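PDB 3RJU: beta-lactamase/D-alanine Carboxypeptidase from Yersinia pestis, which probably acts as a serine hydrolase of the beta-lactamase and D-alanine carboxypeptidase family, attacking beta-lactams or D-alanyl peptides through an acyl-enzyme. Local coordinates for residues G79-A91 against A102-H114. Sequence-based numbering, arbitrary orientation.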
ATOM      1  N   GLY A  79      21.203  -9.397  -2.707  1.00 15.56           N
ATOM      2  CA  GLY A  79      22.379  -9.092  -1.905  1.00 16.69           C
ATOM      3  C   GLY A  79      22.757  -7.619  -1.863  1.00 17.27           C
ATOM      4  O   GLY A  79      23.847  -7.272  -1.405  1.00 20.55           O
ATOM      5  N   ILE A  80      21.866  -6.752  -2.346  1.00 15.44           N
ATOM      6  CA  ILE A  80      22.115  -5.303  -2.391  1.00 15.57           C
ATOM      7  C   ILE A  80      21.800  -4.570  -1.072  1.00 15.47           C
ATOM      8  O   ILE A  80      22.451  -3.576  -0.718  1.00 16.22           O
ATOM      9  CB  ILE A  80      21.356  -4.659  -3.569  1.00 14.94           C
ATOM     10  CG1 ILE A  80      21.979  -5.124  -4.901  1.00 17.12           C
ATOM     11  CG2 ILE A  80      21.348  -3.142  -3.446  1.00 15.10           C
ATOM     12  CD1 ILE A  80      21.168  -4.751  -6.111  1.00 18.57           C
ATOM     13  N   VAL A  81      20.807  -5.065  -0.342  1.00 13.05           N
ATOM     14  CA  VAL A  81      20.581  -4.632   1.043  1.00 13.01           C
ATOM     15  C   VAL A  81      20.345  -5.854   1.893  1.00 12.54           C
ATOM     16  O   VAL A  81      20.181  -6.954   1.366  1.00 13.43           O
ATOM     17  CB  VAL A  81      19.353  -3.688   1.211  1.00 13.88           C
ATOM     18  CG1 VAL A  81      19.486  -2.455   0.331  1.00 14.08           C
ATOM     19  CG2 VAL A  81      18.026  -4.428   0.955  1.00 13.47           C
ATOM     20  N   LYS A  82      20.340  -5.652   3.206  1.00 12.83           N
ATOM     21  CA  LYS A  82      19.823  -6.628   4.160  1.00 12.71           C
ATOM     22  C   LYS A  82      18.702  -5.944   4.931  1.00 11.95           C
ATOM     23  O   LYS A  82      18.794  -4.741   5.225  1.00 12.31           O
ATOM     24  CB  LYS A  82      20.910  -7.059   5.141  1.00 13.98           C
ATOM     25  CG  LYS A  82      22.057  -7.819   4.515  1.00 16.91           C
ATOM     26  CD  LYS A  82      23.077  -8.128   5.588  1.00 20.39           C
ATOM     27  CE  LYS A  82      24.196  -9.019   5.085  1.00 23.77           C
ATOM     28  NZ  LYS A  82      25.143  -9.333   6.201  1.00 26.42           N
ATOM     29  N   LEU A  83      17.653  -6.694   5.265  1.00 10.67           N
ATOM     30  CA  LEU A  83      16.568  -6.146   6.078  1.00  9.92           C
ATOM     31  C   LEU A  83      17.085  -5.573   7.389  1.00 10.30           C
ATOM     32  O   LEU A  83      16.477  -4.668   7.969  1.00  9.93           O
ATOM     33  CB  LEU A  83      15.501  -7.195   6.374  1.00 10.08           C
ATOM     34  CG  LEU A  83      14.333  -7.216   5.381  1.00 11.78           C
ATOM     35  CD1 LEU A  83      14.798  -7.401   3.948  1.00 11.47           C
ATOM     36  CD2 LEU A  83      13.345  -8.290   5.796  1.00 12.49           C
ATOM     37  N   THR A  84      18.200  -6.111   7.867  1.00 11.03           N
ATOM     38  CA  THR A  84      18.770  -5.683   9.141  1.00 10.74           C
ATOM     39  C   THR A  84      19.755  -4.509   9.029  1.00 11.96           C
ATOM     40  O   THR A  84      20.319  -4.070  10.038  1.00 12.29           O
ATOM     41  CB  THR A  84      19.463  -6.855   9.827  1.00 15.18           C
ATOM     42  OG1 THR A  84      20.324  -7.489   8.881  1.00 15.71           O
ATOM     43  CG2 THR A  84      18.431  -7.869  10.319  1.00 16.89           C
ATOM     44  N   ASP A  85      19.975  -3.996   7.820  1.00 11.58           N
ATOM     45  CA  ASP A  85      20.909  -2.879   7.667  1.00 11.37           C
ATOM     46  C   ASP A  85      20.386  -1.675   8.418  1.00 11.12           C
ATOM     47  O   ASP A  85      19.209  -1.317   8.300  1.00 10.76           O
ATOM     48  CB  ASP A  85      21.033  -2.447   6.208  1.00 13.03           C
ATOM     49  CG  ASP A  85      21.883  -3.385   5.384  1.00 15.03           C
ATOM     50  OD1 ASP A  85      22.668  -4.158   5.972  1.00 17.21           O
ATOM     51  OD2 ASP A  85      21.774  -3.329   4.142  1.00 16.95           O
ATOM     52  N   PRO A  86      21.260  -1.015   9.166  1.00 11.18           N
ATOM     53  CA  PRO A  86      20.887   0.290   9.731  1.00 11.27           C
ATOM     54  C   PRO A  86      20.553   1.281   8.620  1.00 10.85           C
ATOM     55  O   PRO A  86      21.226   1.294   7.581  1.00 12.18           O
ATOM     56  CB  PRO A  86      22.162   0.726  10.441  1.00 12.66           C
ATOM     57  CG  PRO A  86      22.835  -0.574  10.810  1.00 12.78           C
ATOM     58  CD  PRO A  86      22.576  -1.485   9.647  1.00 11.13           C
ATOM     59  N   LEU A  87      19.515   2.089   8.818  1.00 10.74           N
ATOM     60  CA  LEU A  87      19.247   3.168   7.882  1.00 11.39           C
ATOM     61  C   LEU A  87      20.505   4.017   7.660  1.00 12.39           C
ATOM     62  O   LEU A  87      20.750   4.502   6.558  1.00 14.18           O
ATOM     63  CB  LEU A  87      18.104   4.045   8.387  1.00 10.93           C
ATOM     64  CG  LEU A  87      17.785   5.288   7.554  1.00 11.52           C
ATOM     65  CD1 LEU A  87      17.386   4.882   6.149  1.00 11.17           C
ATOM     66  CD2 LEU A  87      16.662   6.087   8.207  1.00 11.40           C
ATOM     67  N   LYS A  88      21.308   4.194   8.703  0.50 12.45           N
ATOM     68  CA  LYS A  88      22.484   5.054   8.597  0.50 14.26           C
ATOM     69  C   LYS A  88      23.531   4.525   7.607  0.50 14.21           C
ATOM     70  O   LYS A  88      24.434   5.259   7.215  0.50 14.90           O
ATOM     71  CB  LYS A  88      23.108   5.307   9.977  0.50 17.04           C
ATOM     72  CG  LYS A  88      23.823   4.115  10.572  0.50 20.73           C
ATOM     73  CD  LYS A  88      24.922   4.576  11.531  0.50 24.26           C
ATOM     74  CE  LYS A  88      24.364   5.229  12.793  0.50 26.33           C
ATOM     75  NZ  LYS A  88      23.796   4.258  13.785  0.50 26.22           N
ATOM     76  N   LYS A  89      23.405   3.266   7.192  1.00 14.86           N
ATOM     77  CA  LYS A  89      24.289   2.729   6.151  1.00 15.61           C
ATOM     78  C   LYS A  89      24.073   3.421   4.809  1.00 17.07           C
ATOM     79  O   LYS A  89      24.998   3.503   3.978  1.00 18.93           O
ATOM     80  CB  LYS A  89      24.083   1.222   5.991  1.00 17.14           C
ATOM     81  CG  LYS A  89      25.016   0.542   5.028  1.00 20.41           C
ATOM     82  CD  LYS A  89      24.963  -0.969   5.235  1.00 21.47           C
ATOM     83  CE  LYS A  89      25.938  -1.694   4.303  1.00 26.37           C
ATOM     84  NZ  LYS A  89      25.513  -1.528   2.871  1.00 30.28           N
ATOM     85  N   TYR A  90      22.849   3.911   4.602  1.00 16.45           N
ATOM     86  CA  TYR A  90      22.439   4.490   3.326  1.00 18.17           C
ATOM     87  C   TYR A  90      22.192   5.987   3.428  1.00 21.45           C
ATOM     88  O   TYR A  90      21.481   6.567   2.605  1.00 24.08           O
ATOM     89  CB  TYR A  90      21.211   3.740   2.778  1.00 17.21           C
ATOM     90  CG  TYR A  90      21.515   2.276   2.661  1.00 18.51           C
ATOM     91  CD1 TYR A  90      22.413   1.824   1.709  1.00 17.48           C
ATOM     92  CD2 TYR A  90      20.951   1.347   3.535  1.00 17.58           C
ATOM     93  CE1 TYR A  90      22.739   0.492   1.612  1.00 18.52           C
ATOM     94  CE2 TYR A  90      21.263  -0.010   3.439  1.00 18.23           C
ATOM     95  CZ  TYR A  90      22.164  -0.422   2.478  1.00 18.32           C
ATOM     96  OH  TYR A  90      22.514  -1.739   2.354  1.00 19.16           O
ATOM     97  N   ALA A  91      22.808   6.609   4.426  1.00 23.48           N
ATOM     98  CA  ALA A  91      22.675   8.047   4.638  1.00 26.28           C
ATOM     99  C   ALA A  91      23.625   8.784   3.711  1.00 30.23           C
ATOM    100  O   ALA A  91      24.707   8.289   3.418  1.00 30.75           O
ATOM    101  CB  ALA A  91      22.978   8.406   6.088  1.00 25.54           C
ATOM    102  N   ALA A 102      23.384   3.792  20.872  1.00 16.70           N
ATOM    103  CA  ALA A 102      24.413   3.394  19.909  1.00 18.78           C
ATOM    104  C   ALA A 102      24.186   1.998  19.309  1.00 18.99           C
ATOM    105  O   ALA A 102      24.341   1.789  18.091  1.00 19.94           O
ATOM    106  CB  ALA A 102      25.806   3.490  20.547  1.00 20.01           C
ATOM    107  N   LYS A 103      23.806   1.049  20.157  1.00 18.38           N
ATOM    108  CA  LYS A 103      23.672  -0.332  19.730  1.00 17.91           C
ATOM    109  C   LYS A 103      22.263  -0.684  19.255  1.00 15.24           C
ATOM    110  O   LYS A 103      21.995  -1.838  18.923  1.00 16.65           O
ATOM    111  CB  LYS A 103      24.089  -1.290  20.857  1.00 22.03           C
ATOM    112  CG  LYS A 103      25.502  -1.044  21.423  1.00 27.50           C
ATOM    113  CD  LYS A 103      26.589  -1.224  20.377  1.00 32.86           C
ATOM    114  CE  LYS A 103      27.976  -0.973  20.989  1.00 36.53           C
ATOM    115  NZ  LYS A 103      29.097  -1.164  20.026  1.00 38.25           N
ATOM    116  N   GLN A 104      21.357   0.302  19.247  0.70 12.68           N
ATOM    117  CA  GLN A 104      19.964   0.085  18.794  0.70 11.75           C
ATOM    118  C   GLN A 104      19.594   0.999  17.626  0.70 11.40           C
ATOM    119  O   GLN A 104      18.705   1.832  17.735  0.70 11.34           O
ATOM    120  CB  GLN A 104      18.955   0.276  19.948  0.70 11.24           C
ATOM    121  CG  GLN A 104      19.138  -0.689  21.127  0.70 13.62           C
ATOM    122  CD  GLN A 104      17.835  -1.021  21.861  0.70 13.14           C
ATOM    123  OE1 GLN A 104      16.882  -1.546  21.250  0.70 13.92           O
ATOM    124  NE2 GLN A 104      17.791  -0.730  23.192  0.70 14.20           N
ATOM    125  N   PRO A 105      20.288   0.856  16.496  1.00 10.34           N
ATOM    126  CA  PRO A 105      19.966   1.741  15.368  1.00 11.30           C
ATOM    127  C   PRO A 105      18.633   1.398  14.729  1.00 10.82           C
ATOM    128  O   PRO A 105      18.191   0.258  14.833  1.00 10.98           O
ATOM    129  CB  PRO A 105      21.085   1.444  14.370  1.00 14.08           C
ATOM    130  CG  PRO A 105      21.451   0.002  14.660  1.00 14.07           C
ATOM    131  CD  PRO A 105      21.357  -0.109  16.168  1.00 12.58           C
ATOM    132  N   ILE A 106      18.016   2.361  14.056  1.00  9.95           N
ATOM    133  CA  ILE A 106      16.879   2.058  13.208  1.00 10.10           C
ATOM    134  C   ILE A 106      17.367   1.249  12.012  1.00  9.43           C
ATOM    135  O   ILE A 106      18.296   1.670  11.331  1.00 10.30           O
ATOM    136  CB  ILE A 106      16.222   3.352  12.713  1.00  9.26           C
ATOM    137  CG1 ILE A 106      15.564   4.075  13.890  1.00 10.47           C
ATOM    138  CG2 ILE A 106      15.194   3.079  11.612  1.00  9.82           C
ATOM    139  CD1 ILE A 106      15.219   5.517  13.607  1.00 12.29           C
ATOM    140  N   ARG A 107      16.744   0.097  11.756  1.00 10.82           N
ATOM    141  CA  ARG A 107      17.102  -0.749  10.625  1.00  9.81           C
ATOM    142  C   ARG A 107      15.999  -0.745   9.563  1.00  8.76           C
ATOM    143  O   ARG A 107      14.871  -0.306   9.834  1.00  8.74           O
ATOM    144  CB  ARG A 107      17.384  -2.178  11.094  1.00  9.83           C
ATOM    145  CG  ARG A 107      18.453  -2.220  12.163  1.00  9.70           C
ATOM    146  CD  ARG A 107      18.577  -3.612  12.773  1.00 12.10           C
ATOM    147  NE  ARG A 107      19.526  -3.601  13.885  1.00 13.74           N
ATOM    148  CZ  ARG A 107      20.838  -3.820  13.774  1.00 15.30           C
ATOM    149  NH1 ARG A 107      21.375  -4.102  12.590  1.00 16.17           N
ATOM    150  NH2 ARG A 107      21.617  -3.774  14.858  1.00 18.73           N
ATOM    151  N   LEU A 108      16.310  -1.217   8.362  1.00  9.19           N
ATOM    152  CA  LEU A 108      15.314  -1.171   7.287  1.00  9.32           C
ATOM    153  C   LEU A 108      14.029  -1.910   7.683  1.00  9.65           C
ATOM    154  O   LEU A 108      12.934  -1.415   7.436  1.00  9.41           O
ATOM    155  CB  LEU A 108      15.860  -1.698   5.955  1.00  8.49           C
ATOM    156  CG  LEU A 108      17.120  -1.000   5.423  1.00  9.42           C
ATOM    157  CD1 LEU A 108      17.490  -1.566   4.060  1.00 10.99           C
ATOM    158  CD2 LEU A 108      16.988   0.530   5.375  1.00 10.97           C
ATOM    159  N   LEU A 109      14.180  -3.056   8.344  1.00  8.91           N
ATOM    160  CA  LEU A 109      13.052  -3.827   8.863  1.00  8.81           C
ATOM    161  C   LEU A 109      12.118  -2.985   9.734  1.00  8.70           C
ATOM    162  O   LEU A 109      10.884  -3.148   9.689  1.00  9.23           O
ATOM    163  CB  LEU A 109      13.570  -5.042   9.648  1.00 11.55           C
ATOM    164  CG  LEU A 109      12.513  -5.835  10.404  1.00 14.90           C
ATOM    165  CD1 LEU A 109      11.498  -6.425   9.404  1.00 16.48           C
ATOM    166  CD2 LEU A 109      13.162  -6.939  11.231  1.00 16.13           C
ATOM    167  N   HIS A 110      12.699  -2.108  10.549  1.00  8.19           N
ATOM    168  CA  HIS A 110      11.894  -1.266  11.433  1.00  7.26           C
ATOM    169  C   HIS A 110      11.082  -0.262  10.622  1.00  9.07           C
ATOM    170  O   HIS A 110       9.929   0.016  10.946  1.00  8.84           O
ATOM    171  CB  HIS A 110      12.758  -0.533  12.468  1.00  7.81           C
ATOM    172  CG  HIS A 110      13.514  -1.450  13.376  1.00  8.09           C
ATOM    173  ND1 HIS A 110      14.890  -1.423  13.485  1.00  9.27           N
ATOM    174  CD2 HIS A 110      13.083  -2.426  14.215  1.00  8.67           C
ATOM    175  CE1 HIS A 110      15.275  -2.338  14.364  1.00  9.87           C
ATOM    176  NE2 HIS A 110      14.200  -2.971  14.809  1.00  9.47           N
ATOM    177  N   LEU A 111      11.691   0.313   9.589  1.00  8.36           N
ATOM    178  CA  LEU A 111      10.950   1.247   8.746  1.00  7.63           C
ATOM    179  C   LEU A 111       9.774   0.519   8.098  1.00  6.97           C
ATOM    180  O   LEU A 111       8.670   1.067   8.012  1.00  9.33           O
ATOM    181  CB  LEU A 111      11.859   1.831   7.658  1.00  8.14           C
ATOM    182  CG  LEU A 111      13.120   2.552   8.152  1.00  7.29           C
ATOM    183  CD1 LEU A 111      13.998   2.884   6.937  1.00  7.54           C
ATOM    184  CD2 LEU A 111      12.776   3.806   8.933  1.00  8.16           C
ATOM    185  N   ALA A 112      10.005  -0.705   7.621  1.00  7.20           N
ATOM    186  CA  ALA A 112       8.966  -1.431   6.880  1.00  9.00           C
ATOM    187  C   ALA A 112       7.815  -1.930   7.751  1.00  7.07           C
ATOM    188  O   ALA A 112       6.687  -2.114   7.279  1.00  7.92           O
ATOM    189  CB  ALA A 112       9.582  -2.605   6.099  1.00  9.27           C
ATOM    190  N   SER A 113       8.109  -2.184   9.021  1.00  6.84           N
ATOM    191  CA  SER A 113       7.127  -2.724   9.962  1.00  7.19           C
ATOM    192  C   SER A 113       6.540  -1.665  10.933  1.00  7.95           C
ATOM    193  O   SER A 113       5.813  -2.013  11.870  1.00  8.60           O
ATOM    194  CB  SER A 113       7.749  -3.858  10.784  1.00  8.94           C
ATOM    195  OG  SER A 113       8.874  -3.390  11.534  1.00  9.78           O
ATOM    196  N   HIS A 114       6.859  -0.390  10.719  1.00  7.53           N
ATOM    197  CA  HIS A 114       6.323   0.709  11.541  1.00  7.00           C
ATOM    198  C   HIS A 114       6.832   0.712  12.986  1.00  9.02           C
ATOM    199  O   HIS A 114       6.183   1.265  13.897  1.00  9.67           O
ATOM    200  CB  HIS A 114       4.777   0.744  11.517  1.00  6.47           C
ATOM    201  CG  HIS A 114       4.215   0.812  10.135  1.00  5.65           C
ATOM    202  ND1 HIS A 114       4.336   1.925   9.320  1.00  8.41           N
ATOM    203  CD2 HIS A 114       3.556  -0.119   9.409  1.00  6.19           C
ATOM    204  CE1 HIS A 114       3.763   1.673   8.154  1.00  9.22           C
ATOM    205  NE2 HIS A 114       3.286   0.439   8.183  1.00  8.16           N
TER
HETATM  206  O   HOH W   1      20.293   3.609  11.352  1.00 11.88           O
HETATM  207  O   HOH W   2      23.365   3.599  16.286  1.00 34.06           O
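Leu83 to Leu87 and Ile106 to Leu109 meet in a backbone-dominated loop-to-helix contact in the helical part of a serine beta-lactamase/penicillin-binding-protein fold, where a type I turn, Lys82 to Asp85, lies against the start of helix 108-113. It illustrates how first-turn NH groups, which have no acceptor within the helix itself, can be paired by a neighbouring loop. Leu109 N donates to Leu83 O at 2.8 Å, in the carbonyl plane, while Leu108 N reaches Asp85 O at 2.9 Å, nearly head-on to the carbonyl. A single beta bridge joins Pro86 to the N-cap residue Arg107, and beside it Leu87 N donates to Ile106 O (2.8 Å). That carbonyl also accepts a hydrogen bond from a water, which in turn accepts one from Lys88 N.

The Arg107 side chain, extended from CG to NE, runs alongside the Thr84 carbonyl. Its NH1 donates to Thr84 O at 2.8 Å with the oxygen only 6° out of the guanidinium plane, and Pro105 CG lies over one face of the group, offset toward the rim. The Pro86 and Pro105 rings lie side by side.

Leu108 packs against the turn and the residues flanking it. With CG turned away from its own carbonyl carbon (chi1 -57°), CD1 comes within 4.0 Å of Val81 CB and also touches the Tyr90 ring. The side chains of Leu87 and Leu111 cross at about a right angle, their CD1 methyls in contact, and helix 162-175 packs against Val81, Leu87 and Tyr90 through Ala170 and Ala174. The turn itself is braced by Asp85, whose OD2 is gripped from opposite faces of its carboxylate plane: Lys82 N from one, at 2.9 Å, and Tyr90 OH from the other, at 2.5 Å.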